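Side-chain contacts in putative pterin-4-alpha-carbinolamine dehydratase (PDB 3JST), which probably catalyses the loss of water from 4a-hydroxytetrahydrobiopterin to give dihydrobiopterin, as a member of the pterin-4-alpha-carbinolamine dehydratase family: residues E61-N64 and V69-T72; D19-V24 and I30-K35. All coordinates share one frame; numbering follows the deposited sequence.

Contact 1: E61-N64 and V69-T72. With EDO (1,2-ethanediol), chain C.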
loop_
_atom_site.group_PDB
_atom_site.type_symbol
_atom_site.label_atom_id
_atom_site.label_comp_id
_atom_site.label_asym_id
_atom_site.label_seq_id
_atom_site.Cartn_x
_atom_site.Cartn_y
_atom_site.Cartn_z
ATOM N N GLU A 61 -3.773 5.623 -2.836
ATOM C CA GLU A 61 -3.688 6.256 -4.143
ATOM C C GLU A 61 -3.284 5.144 -5.102
ATOM O O GLU A 61 -2.217 4.540 -4.940
ATOM C CB GLU A 61 -2.659 7.387 -4.158
ATOM C CG GLU A 61 -3.089 8.613 -3.354
ATOM C CD GLU A 61 -2.079 9.751 -3.401
ATOM O OE1 GLU A 61 -1.031 9.616 -4.071
ATOM O OE2 GLU A 61 -2.335 10.792 -2.756
ATOM N N TRP A 62 -4.126 4.847 -6.087
ATOM C CA TRP A 62 -3.827 3.733 -6.984
ATOM C C TRP A 62 -4.298 3.911 -8.420
ATOM O O TRP A 62 -5.286 4.583 -8.691
ATOM C CB TRP A 62 -4.296 2.385 -6.397
ATOM C CG TRP A 62 -5.744 2.257 -6.010
ATOM C CD1 TRP A 62 -6.718 3.222 -6.061
ATOM C CD2 TRP A 62 -6.374 1.086 -5.463
ATOM N NE1 TRP A 62 -7.910 2.714 -5.600
ATOM C CE2 TRP A 62 -7.726 1.408 -5.225
ATOM C CE3 TRP A 62 -5.924 -0.210 -5.161
ATOM C CZ2 TRP A 62 -8.637 0.483 -4.700
ATOM C CZ3 TRP A 62 -6.830 -1.129 -4.636
ATOM C CH2 TRP A 62 -8.171 -0.775 -4.413
ATOM N N PHE A 63 -3.532 3.306 -9.325
ATOM C CA PHE A 63 -3.737 3.410 -10.763
ATOM C C PHE A 63 -3.881 1.998 -11.299
ATOM O O PHE A 63 -3.127 1.107 -10.896
ATOM C CB PHE A 63 -2.525 4.098 -11.410
ATOM C CG PHE A 63 -2.514 4.042 -12.919
ATOM C CD1 PHE A 63 -3.207 4.981 -13.671
ATOM C CD2 PHE A 63 -1.799 3.049 -13.590
ATOM C CE1 PHE A 63 -3.193 4.932 -15.063
ATOM C CE2 PHE A 63 -1.778 2.994 -14.983
ATOM C CZ PHE A 63 -2.474 3.934 -15.720
ATOM N N ASN A 64 -4.843 1.797 -12.195
ATOM C CA ASN A 64 -5.016 0.511 -12.872
ATOM C C ASN A 64 -5.079 0.701 -14.385
ATOM O O ASN A 64 -5.667 1.663 -14.878
ATOM C CB ASN A 64 -6.270 -0.208 -12.346
ATOM C CG ASN A 64 -6.733 -1.344 -13.250
ATOM O OD1 ASN A 64 -7.784 -1.248 -13.876
ATOM N ND2 ASN A 64 -5.950 -2.421 -13.321
ATOM N N VAL A 69 -1.726 -2.842 -11.451
ATOM C CA VAL A 69 -2.199 -1.939 -10.406
ATOM C C VAL A 69 -1.003 -1.342 -9.665
ATOM O O VAL A 69 -0.229 -2.075 -9.043
ATOM C CB VAL A 69 -3.119 -2.640 -9.376
ATOM C CG1 VAL A 69 -3.770 -1.598 -8.476
ATOM C CG2 VAL A 69 -4.169 -3.490 -10.075
ATOM N N ASP A 70 -0.847 -0.021 -9.758
ATOM C CA ASP A 70 0.204 0.695 -9.043
ATOM C C ASP A 70 -0.404 1.351 -7.819
ATOM O O ASP A 70 -1.365 2.103 -7.939
ATOM C CB ASP A 70 0.832 1.771 -9.933
ATOM C CG ASP A 70 1.391 1.207 -11.221
ATOM O OD1 ASP A 70 1.963 0.101 -11.188
ATOM O OD2 ASP A 70 1.240 1.866 -12.269
ATOM N N VAL A 71 0.170 1.072 -6.650
ATOM C CA VAL A 71 -0.346 1.577 -5.383
ATOM C C VAL A 71 0.690 2.454 -4.682
ATOM O O VAL A 71 1.860 2.077 -4.582
ATOM C CB VAL A 71 -0.721 0.416 -4.437
ATOM C CG1 VAL A 71 -1.346 0.948 -3.150
ATOM C CG2 VAL A 71 -1.663 -0.563 -5.135
ATOM N N THR A 72 0.246 3.622 -4.216
ATOM C CA THR A 72 1.031 4.489 -3.338
ATOM C C THR A 72 0.259 4.722 -2.038
ATOM O O THR A 72 -0.937 5.041 -2.064
ATOM C CB THR A 72 1.323 5.853 -3.996
ATOM O OG1 THR A 72 2.115 5.656 -5.173
ATOM C CG2 THR A 72 2.070 6.779 -3.038
HETATM C C1 EDO C . -0.323 6.306 -7.426
HETATM O O1 EDO C . -0.362 7.003 -8.676
HETATM C C2 EDO C . -0.070 4.829 -7.667
HETATM O O2 EDO C . 1.330 4.560 -7.568
#
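The indole of Trp62 meets two valines of the partner strand. Val71 CG2 lies at the edge of the ring system, near its plane, and packs on Trp62 CB at 4.1 Å. Val69 CG1 comes obliquely to the six-membered ring, 4.2 Å from Trp62 CE3. The first torsion of Trp62 (chi1 56°) sets CG between the backbone N and the carbonyl carbon, and the far end of the indole leads away from the valines. Phe63 and Asp70 run side by side on the other face of the sheet. Their ring and carboxylate planes are only 13° apart, and Asp70 OD2 approaches Phe63 CD2 obliquely at 3.5 Å. The other carboxylate oxygen, Asp70 OD1, is hydrogen-bonded to Ser33 OG.

Four backbone bonds join the strands in an antiparallel beta hairpin. Glu61 pairs with Thr72 and Phe63 with Asp70, both hydrogen-bonded pairs. The straightest is Thr72 N to Glu61 O, 2.7 Å with 176° at the hydrogen. A 1,2-ethanediol, probably from the crystallisation liquor, sits on the Glu61 and Thr72 face. Its O2 hydrogen-bonds to Thr72 OG1 at 2.7 Å.

Asn64 ND2 packs on Val69 CG2 at 3.9 Å and hydrogen-bonds to the carbonyls of Tyr66 and Arg68, across the turn of the hairpin. The Trp62 and Asn64 face lies against helix 39-56 through Met46, and Met92 of helix 83-96 touches both Trp62 and Val71. Strand 61-65 is outermost within the chain, while strand 68-73 has strand 30-35 on its other side.

Contact 2: D19-V24 and I30-K35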
loop_
_atom_site.group_PDB
_atom_site.type_symbol
_atom_site.label_atom_id
_atom_site.label_comp_id
_atom_site.label_asym_id
_atom_site.label_seq_id
_atom_site.Cartn_x
_atom_site.Cartn_y
_atom_site.Cartn_z
ATOM N N ASP A 19 7.391 -7.388 0.794
ATOM C CA ASP A 19 7.964 -7.745 -0.507
ATOM C C ASP A 19 7.386 -6.877 -1.629
ATOM O O ASP A 19 6.176 -6.696 -1.721
ATOM C CB ASP A 19 7.721 -9.232 -0.814
ATOM C CG ASP A 19 8.357 -9.672 -2.130
ATOM O OD1 ASP A 19 9.553 -9.393 -2.348
ATOM O OD2 ASP A 19 7.652 -10.297 -2.950
ATOM N N GLY A 20 8.271 -6.333 -2.461
ATOM C CA GLY A 20 7.882 -5.516 -3.612
ATOM C C GLY A 20 7.627 -4.045 -3.318
ATOM O O GLY A 20 7.455 -3.258 -4.250
ATOM N N TRP A 21 7.595 -3.666 -2.037
ATOM C CA TRP A 21 7.333 -2.275 -1.655
ATOM C C TRP A 21 8.627 -1.470 -1.503
ATOM O O TRP A 21 9.645 -1.983 -1.011
ATOM C CB TRP A 21 6.510 -2.205 -0.362
ATOM C CG TRP A 21 5.098 -2.677 -0.540
ATOM C CD1 TRP A 21 4.651 -3.967 -0.497
ATOM C CD2 TRP A 21 3.945 -1.862 -0.810
ATOM N NE1 TRP A 21 3.292 -4.007 -0.714
ATOM C CE2 TRP A 21 2.833 -2.729 -0.905
ATOM C CE3 TRP A 21 3.746 -0.486 -0.973
ATOM C CZ2 TRP A 21 1.544 -2.266 -1.163
ATOM C CZ3 TRP A 21 2.463 -0.024 -1.222
ATOM C CH2 TRP A 21 1.376 -0.916 -1.320
ATOM N N GLN A 22 8.575 -0.210 -1.931
ATOM C CA GLN A 22 9.717 0.700 -1.841
ATOM C C GLN A 22 9.246 2.082 -1.411
ATOM O O GLN A 22 8.080 2.427 -1.580
ATOM C CB GLN A 22 10.428 0.811 -3.199
ATOM C CG GLN A 22 10.820 -0.527 -3.831
ATOM C CD GLN A 22 11.320 -0.378 -5.266
ATOM O OE1 GLN A 22 11.560 0.737 -5.747
ATOM N NE2 GLN A 22 11.469 -1.506 -5.960
ATOM N N LYS A 23 10.161 2.872 -0.860
ATOM C CA LYS A 23 9.874 4.270 -0.572
ATOM C C LYS A 23 9.749 5.018 -1.891
ATOM O O LYS A 23 10.526 4.788 -2.811
ATOM C CB LYS A 23 10.990 4.903 0.265
ATOM C CG LYS A 23 10.718 6.360 0.627
ATOM C CD LYS A 23 11.860 6.983 1.419
ATOM C CE LYS A 23 11.599 8.461 1.683
ATOM N NZ LYS A 23 11.405 9.222 0.409
ATOM N N VAL A 24 8.773 5.913 -1.981
ATOM C CA VAL A 24 8.630 6.747 -3.169
ATOM C C VAL A 24 9.750 7.779 -3.172
ATOM O O VAL A 24 10.005 8.440 -2.168
ATOM C CB VAL A 24 7.261 7.440 -3.234
ATOM C CG1 VAL A 24 7.211 8.436 -4.411
ATOM C CG2 VAL A 24 6.161 6.404 -3.360
ATOM N N ILE A 30 5.006 4.996 0.412
ATOM C CA ILE A 30 5.532 3.724 -0.089
ATOM C C ILE A 30 4.702 3.242 -1.269
ATOM O O ILE A 30 3.528 3.602 -1.403
ATOM C CB ILE A 30 5.601 2.639 1.016
ATOM C CG1 ILE A 30 4.207 2.322 1.579
ATOM C CG2 ILE A 30 6.548 3.090 2.129
ATOM C CD1 ILE A 30 4.195 1.175 2.599
ATOM N N THR A 31 5.314 2.434 -2.128
ATOM C CA THR A 31 4.676 2.045 -3.372
ATOM C C THR A 31 5.057 0.635 -3.825
ATOM O O THR A 31 6.164 0.160 -3.570
ATOM C CB THR A 31 4.986 3.076 -4.499
ATOM O OG1 THR A 31 4.143 2.824 -5.633
ATOM C CG2 THR A 31 6.460 3.025 -4.917
ATOM N N ARG A 32 4.098 -0.033 -4.462
ATOM C CA ARG A 32 4.348 -1.267 -5.188
ATOM C C ARG A 32 3.520 -1.276 -6.474
ATOM O O ARG A 32 2.380 -0.795 -6.499
ATOM C CB ARG A 32 3.996 -2.496 -4.344
ATOM C CG ARG A 32 4.212 -3.812 -5.097
ATOM C CD ARG A 32 4.092 -5.048 -4.223
ATOM N NE ARG A 32 4.326 -6.252 -5.020
ATOM C CZ ARG A 32 4.049 -7.500 -4.643
ATOM N NH1 ARG A 32 4.313 -8.506 -5.473
ATOM N NH2 ARG A 32 3.515 -7.759 -3.451
ATOM N N SER A 33 4.110 -1.819 -7.530
ATOM C CA SER A 33 3.417 -2.073 -8.779
ATOM C C SER A 33 3.101 -3.557 -8.848
ATOM O O SER A 33 4.010 -4.394 -8.885
ATOM C CB SER A 33 4.286 -1.666 -9.969
ATOM O OG SER A 33 4.502 -0.267 -9.972
ATOM N N PHE A 34 1.810 -3.875 -8.826
ATOM C CA PHE A 34 1.344 -5.244 -8.949
ATOM C C PHE A 34 1.081 -5.534 -10.421
ATOM O O PHE A 34 0.589 -4.670 -11.153
ATOM C CB PHE A 34 0.060 -5.456 -8.144
ATOM C CG PHE A 34 0.234 -5.290 -6.655
ATOM C CD1 PHE A 34 0.467 -6.395 -5.841
ATOM C CD2 PHE A 34 0.157 -4.030 -6.065
ATOM C CE1 PHE A 34 0.620 -6.248 -4.464
ATOM C CE2 PHE A 34 0.308 -3.871 -4.697
ATOM C CZ PHE A 34 0.539 -4.983 -3.892
ATOM N N LYS A 35 1.419 -6.748 -10.838
ATOM C CA LYS A 35 1.162 -7.223 -12.186
ATOM C C LYS A 35 0.412 -8.543 -12.077
ATOM O O LYS A 35 0.940 -9.521 -11.555
ATOM C CB LYS A 35 2.480 -7.422 -12.932
ATOM C CG LYS A 35 2.336 -7.786 -14.405
ATOM C CD LYS A 35 2.015 -6.566 -15.261
ATOM C CE LYS A 35 2.178 -6.865 -16.748
ATOM N NZ LYS A 35 3.587 -7.207 -17.095
HETATM O O HOH W 1 6.895 -2.395 -7.359
#
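Arg32 lies across one face of the Trp21 indole, the two side chains crossing at about a right angle. Arg32 CB sits over the five-membered ring, 3.7 Å from its centroid and 16° off the normal, a CH-pi contact. The arginine is extended from CG to NE, with CG anti to the backbone N (chi1 178°). This carries CD past the pyrrole edge, 3.7 Å from Trp21 NE1. The guanidinium plane stands 77° from the indole plane. Asp19 O lies over one guanidinium face, at a poor angle for a bond to NH2; Phe34 CD1 covers the opposite face. Asn93 OD1 accepts from both Arg32 NH2 and Trp21 NE1, so one amide oxygen holds both groups.

The backbone forms a beta hairpin in the four-stranded antiparallel sheet of this alpha + beta fold. Gln22 and Thr31 make its hydrogen-bonded pair, with Gln22 N to Thr31 O at 2.9 Å and Thr31 N to Gln22 O at 2.8 Å. Beyond this pair, a water takes the N-H of Ser33 and donates to Gly20 O, bridging the segments where they diverge.

Ile30 CG1 touches the benzo ring of the indole, 3.8 Å from Trp21 CE3. At the far side of that ring, Trp21 CZ2 meets the edge of the Phe34 ring, 4.0 Å from Phe34 CZ. On the Thr31 side of the sheet, Val24, just past its strand, crosses Thr31 at about a right angle, Val24 CG2 lying 3.7 Å from Thr31 CB. Trp21 also touches Leu15 of helix 8-16 and Ala89 and Met92 of helix 83-96.

Overall arrangement
Both contacts are beta hairpins of one antiparallel sheet, joined where strands 30-35 and 68-73 run side by side. Their centres are 10 Å apart. Val71 O and Thr31 OG1, 2.6 Å apart, link them, as does the backbone bond from Phe34 N to Val69 O. Each is partly buried. The buried Val69, Val71, Trp21 and Ile30 lie on the helix side; Asp70, Thr72, Thr31 and Gln22, with the exposed Phe63, lie on the other. Contact 1 is regular, with four backbone bonds and modest side-chain packing. Contact 2 has two such bonds, then relies on a buried tryptophan and an arginine. Helix 83-96 reaches both, through Met92.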